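Local coordinates for protein flagellin (Burkholderia pseudomallei, PDB 4CFI) that is the flagellin FliC, which probably polymerises into the filament of the bacterial flagellum and is recognised by the immune system, at residues V3-S15 against I57-L69. Sequence-based numbering, arbitrary orientation. Where two conformers were deposited one is given.
Sequences VSILQTASSGLTS and IASQTNYNGKNIL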
loop_
_atom_site.group_PDB
_atom_site.type_symbol
_atom_site.label_atom_id
_atom_site.label_comp_id
_atom_site.label_asym_id
_atom_site.label_seq_id
_atom_site.Cartn_x
_atom_site.Cartn_y
_atom_site.Cartn_z
ATOM N N VAL A 3 -26.928 -15.060 11.650
ATOM C CA VAL A 3 -25.879 -14.970 12.657
ATOM C C VAL A 3 -24.771 -15.999 12.372
ATOM O O VAL A 3 -23.579 -15.673 12.444
ATOM C CB VAL A 3 -26.452 -15.114 14.084
ATOM C CG1 VAL A 3 -25.335 -15.241 15.111
ATOM C CG2 VAL A 3 -27.341 -13.916 14.402
ATOM N N SER A 4 -25.142 -17.227 12.030
ATOM C CA SER A 4 -24.145 -18.262 11.767
ATOM C C SER A 4 -23.331 -17.988 10.491
ATOM O O SER A 4 -22.111 -18.205 10.469
ATOM C CB SER A 4 -24.794 -19.638 11.687
ATOM O OG SER A 4 -23.811 -20.645 11.841
ATOM N N ILE A 5 -23.987 -17.502 9.441
ATOM C CA ILE A 5 -23.278 -17.124 8.209
ATOM C C ILE A 5 -22.267 -16.032 8.505
ATOM O O ILE A 5 -21.118 -16.109 8.062
ATOM C CB ILE A 5 -24.249 -16.686 7.098
ATOM C CG1 ILE A 5 -25.032 -17.908 6.608
ATOM C CG2 ILE A 5 -23.496 -16.019 5.944
ATOM C CD1 ILE A 5 -26.320 -17.578 5.889
ATOM N N LEU A 6 -22.678 -15.036 9.283
ATOM C CA LEU A 6 -21.796 -13.933 9.647
ATOM C C LEU A 6 -20.600 -14.429 10.446
ATOM O O LEU A 6 -19.488 -13.958 10.236
ATOM C CB LEU A 6 -22.566 -12.877 10.438
ATOM C CG LEU A 6 -23.578 -12.077 9.615
ATOM C CD1 LEU A 6 -24.551 -11.323 10.504
ATOM C CD2 LEU A 6 -22.844 -11.121 8.696
ATOM N N GLN A 7 -20.821 -15.382 11.347
ATOM C CA GLN A 7 -19.720 -15.948 12.128
ATOM C C GLN A 7 -18.742 -16.681 11.233
ATOM O O GLN A 7 -17.520 -16.572 11.406
ATOM C CB GLN A 7 -20.227 -16.915 13.196
ATOM C CG GLN A 7 -19.122 -17.548 14.031
ATOM C CD GLN A 7 -18.258 -16.313 14.608
ATOM O OE1 GLN A 7 -18.718 -15.759 14.911
ATOM N NE2 GLN A 7 -16.848 -16.305 14.429
ATOM N N THR A 8 -19.263 -17.432 10.274
ATOM C CA THR A 8 -18.404 -18.190 9.377
ATOM C C THR A 8 -17.532 -17.244 8.540
ATOM O O THR A 8 -16.333 -17.470 8.364
ATOM C CB THR A 8 -19.239 -19.105 8.465
ATOM O OG1 THR A 8 -20.083 -19.938 9.272
ATOM C CG2 THR A 8 -18.342 -19.960 7.607
ATOM N N ALA A 9 -18.127 -16.174 8.045
ATOM C CA ALA A 9 -17.366 -15.178 7.326
ATOM C C ALA A 9 -16.309 -14.543 8.229
ATOM O O ALA A 9 -15.164 -14.401 7.829
ATOM C CB ALA A 9 -18.317 -14.113 6.798
ATOM N N SER A 10 -16.698 -14.149 9.438
ATOM C CA SER A 10 -15.782 -13.472 10.352
ATOM C C SER A 10 -14.622 -14.371 10.777
ATOM O O SER A 10 -13.494 -13.892 10.968
ATOM C CB SER A 10 -16.530 -12.959 11.571
ATOM O OG SER A 10 -15.633 -12.394 12.506
ATOM N N SER A 11 -14.893 -15.666 10.915
ATOM C CA SER A 11 -13.843 -16.637 11.179
ATOM C C SER A 11 -12.813 -16.642 10.056
ATOM O O SER A 11 -11.612 -16.541 10.310
ATOM C CB SER A 11 -14.445 -18.029 11.345
ATOM O OG SER A 11 -13.445 -18.977 11.675
ATOM N N GLY A 12 -13.286 -16.729 8.816
ATOM C CA GLY A 12 -12.430 -16.708 7.643
ATOM C C GLY A 12 -11.601 -15.439 7.603
ATOM O O GLY A 12 -10.419 -15.483 7.281
ATOM N N LEU A 13 -12.211 -14.296 7.921
ATOM C CA LEU A 13 -11.465 -13.037 7.936
ATOM C C LEU A 13 -10.367 -13.038 8.987
ATOM O O LEU A 13 -9.301 -12.485 8.760
ATOM C CB LEU A 13 -12.394 -11.842 8.114
ATOM C CG LEU A 13 -13.393 -11.609 6.983
ATOM C CD1 LEU A 13 -14.300 -10.430 7.282
ATOM C CD2 LEU A 13 -12.721 -11.398 5.649
ATOM N N THR A 14 -10.612 -13.656 10.131
ATOM C CA THR A 14 -9.565 -13.782 11.153
ATOM C C THR A 14 -8.418 -14.663 10.658
ATOM O O THR A 14 -7.244 -14.354 10.892
ATOM C CB THR A 14 -10.150 -14.287 12.473
ATOM O OG1 THR A 14 -11.000 -13.262 12.977
ATOM C CG2 THR A 14 -9.046 -14.592 13.501
ATOM N N SER A 15 -8.727 -15.754 9.967
ATOM C CA SER A 15 -7.671 -16.539 9.322
ATOM C C SER A 15 -6.860 -15.703 8.346
ATOM O O SER A 15 -5.637 -15.758 8.324
ATOM C CB SER A 15 -8.251 -17.732 8.575
ATOM O OG SER A 15 -8.913 -18.602 9.464
ATOM N N ILE A 57 -8.356 -19.819 1.931
ATOM C CA ILE A 57 -9.425 -19.223 2.725
ATOM C C ILE A 57 -10.504 -18.647 1.789
ATOM O O ILE A 57 -11.715 -18.827 2.009
ATOM C CB ILE A 57 -8.857 -18.151 3.687
ATOM C CG1 ILE A 57 -7.924 -18.793 4.733
ATOM C CG2 ILE A 57 -9.982 -17.355 4.323
ATOM C CD1 ILE A 57 -6.910 -17.819 5.314
ATOM N N ALA A 58 -10.075 -17.943 0.747
ATOM C CA ALA A 58 -11.019 -17.302 -0.172
ATOM C C ALA A 58 -11.842 -18.320 -0.966
ATOM O O ALA A 58 -13.030 -18.098 -1.210
ATOM C CB ALA A 58 -10.307 -16.359 -1.130
ATOM N N SER A 59 -11.216 -19.414 -1.388
ATOM C CA SER A 59 -11.899 -20.416 -2.211
ATOM C C SER A 59 -12.659 -21.479 -1.416
ATOM O O SER A 59 -13.476 -22.196 -1.993
ATOM C CB SER A 59 -10.937 -21.078 -3.209
ATOM O OG SER A 59 -9.979 -21.908 -2.577
ATOM N N GLN A 60 -12.403 -21.587 -0.112
ATOM C CA GLN A 60 -12.980 -22.670 0.668
ATOM C C GLN A 60 -13.871 -22.232 1.831
ATOM O O GLN A 60 -14.610 -23.078 2.351
ATOM C CB GLN A 60 -11.881 -23.614 1.185
ATOM C CG GLN A 60 -10.965 -24.186 0.103
ATOM C CD GLN A 60 -11.674 -24.824 -1.082
ATOM O OE1 GLN A 60 -11.234 -24.682 -2.253
ATOM N NE2 GLN A 60 -12.759 -25.529 -0.810
ATOM N N THR A 61 -13.843 -20.968 2.263
ATOM C CA THR A 61 -14.696 -20.570 3.383
ATOM C C THR A 61 -16.142 -20.668 2.902
ATOM O O THR A 61 -16.508 -20.043 1.893
ATOM C CB THR A 61 -14.414 -19.136 3.854
ATOM O OG1 THR A 61 -13.053 -19.055 4.296
ATOM C CG2 THR A 61 -15.294 -18.762 5.019
ATOM N N ASN A 62 -16.959 -21.470 3.588
ATOM C CA ASN A 62 -18.296 -21.757 3.078
ATOM C C ASN A 62 -19.259 -22.027 4.206
ATOM O O ASN A 62 -18.870 -22.448 5.290
ATOM C CB ASN A 62 -18.279 -22.903 2.036
ATOM C CG ASN A 62 -18.025 -24.276 2.640
ATOM O OD1 ASN A 62 -16.912 -24.799 2.549
ATOM N ND2 ASN A 62 -19.056 -24.883 3.204
ATOM N N TYR A 63 -20.531 -21.771 3.930
ATOM C CA TYR A 63 -21.611 -22.106 4.842
ATOM C C TYR A 63 -22.525 -23.091 4.143
ATOM O O TYR A 63 -23.085 -22.790 3.083
ATOM C CB TYR A 63 -22.390 -20.859 5.260
ATOM C CG TYR A 63 -23.358 -21.155 6.387
ATOM C CD1 TYR A 63 -22.895 -21.369 7.689
ATOM C CD2 TYR A 63 -24.714 -21.278 6.148
ATOM C CE1 TYR A 63 -23.765 -21.662 8.720
ATOM C CE2 TYR A 63 -25.596 -21.573 7.175
ATOM C CZ TYR A 63 -25.110 -21.762 8.452
ATOM O OH TYR A 63 -25.978 -22.053 9.462
ATOM N N ASN A 64 -22.661 -24.281 4.726
ATOM C CA ASN A 64 -23.449 -25.353 4.125
ATOM C C ASN A 64 -23.078 -25.640 2.665
ATOM O O ASN A 64 -23.936 -25.983 1.843
ATOM C CB ASN A 64 -24.955 -25.054 4.224
ATOM C CG ASN A 64 -25.468 -25.062 5.651
ATOM O OD1 ASN A 64 -24.836 -25.609 6.557
ATOM N ND2 ASN A 64 -26.634 -24.460 5.855
ATOM N N GLY A 65 -21.795 -25.497 2.342
ATOM C CA GLY A 65 -21.307 -25.830 1.003
ATOM C C GLY A 65 -21.256 -24.652 0.042
ATOM O O GLY A 65 -20.800 -24.800 -1.097
ATOM N N LYS A 66 -21.712 -23.486 0.496
ATOM C CA LYS A 66 -21.774 -22.305 -0.368
ATOM C C LYS A 66 -20.684 -21.298 -0.003
ATOM O O LYS A 66 -20.611 -20.838 1.139
ATOM C CB LYS A 66 -23.141 -21.658 -0.252
ATOM C CG LYS A 66 -24.276 -22.653 -0.457
ATOM C CD LYS A 66 -24.159 -23.420 -1.773
ATOM C CE LYS A 66 -25.456 -24.123 -2.156
ATOM N NZ LYS A 66 -25.804 -25.284 -1.290
ATOM N N ASN A 67 -19.828 -20.960 -0.968
ATOM C CA ASN A 67 -18.717 -20.025 -0.709
ATOM C C ASN A 67 -19.228 -18.660 -0.281
ATOM O O ASN A 67 -20.218 -18.144 -0.813
ATOM C CB ASN A 67 -17.834 -19.850 -1.949
ATOM C CG ASN A 67 -16.743 -20.902 -2.050
ATOM O OD1 ASN A 67 -16.717 -21.870 -1.284
ATOM N ND2 ASN A 67 -15.834 -20.716 -2.992
ATOM N N ILE A 68 -18.546 -18.056 0.688
ATOM C CA ILE A 68 -18.965 -16.738 1.197
ATOM C C ILE A 68 -17.871 -15.654 1.164
ATOM O O ILE A 68 -18.197 -14.488 1.394
ATOM C CB ILE A 68 -19.642 -16.807 2.580
ATOM C CG1 ILE A 68 -18.703 -17.430 3.587
ATOM C CG2 ILE A 68 -20.970 -17.571 2.499
ATOM C CD1 ILE A 68 -19.282 -17.441 4.987
ATOM N N LEU A 69 -16.602 -15.998 0.869
ATOM C CA LEU A 69 -15.527 -14.987 0.867
ATOM C C LEU A 69 -14.832 -14.812 -0.485
ATOM O O LEU A 69 -13.810 -14.131 -0.554
ATOM C CB LEU A 69 -14.483 -15.273 1.954
ATOM C CG LEU A 69 -14.920 -15.095 3.401
ATOM C CD1 LEU A 69 -13.751 -15.363 4.347
ATOM C CD2 LEU A 69 -15.513 -13.710 3.640
#
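The Tyr63 ring lies against the first turns of helix 2-31, with Ile5 CG1 over one face, 3.7 Å from the ring centroid and 24° off the normal, a CH-pi contact. Asn64 OD1 stands above the opposite face, toward the rim. At the edge, near the ring plane, Thr8 OG1 sits 3.5 Å from Tyr63 CD1, while Ser4 OG approaches CE1 obliquely. Tyr63 CG is anti to the backbone N (chi1 -170°), which carries the ring out from the hairpin to the helix. Thr8 OG1 donates a hydrogen bond to Ser4 O, 2.9 Å; the hydroxyl and Thr8 N grip that carbonyl from opposite faces of its plane. This fixes the Thr8 rotamer and presents CG2 to Asn62 O and to Ile68 CD1. Ile68 CD1 also reaches 3.9 Å from Ala9 CB, the Ile68 and Thr8 side chains running at about a right angle to each other. Gly12, with no side chain, lets the two segments come close: Leu69 CD1 is 3.8 Å from its CA, and Ile57 CG2 abuts its carbonyl O. Leu69 CD2 meets Leu13 CD2, and Ile57 CD1 packs on Ser15 CB at 3.5 Å. Thr61 OG1 donates a hydrogen bond to Ile57 O, 2.7 Å, and so ties the first non-helical residue back to the last turn of helix 37-60, turning CG2 toward Thr8. Behind the contact, Ile5 also touches Leu76 and Phe78 of strand 74-79, and Leu6 and Leu13 pack on Leu251 of helix 227-257. A helix returning antiparallel to the first and leading into a tight two-stranded hairpin, with a type I' turn from Tyr63 to Lys66, fits the N-terminal helical region of flagellins, which together with the C-terminal helix builds the D1 core.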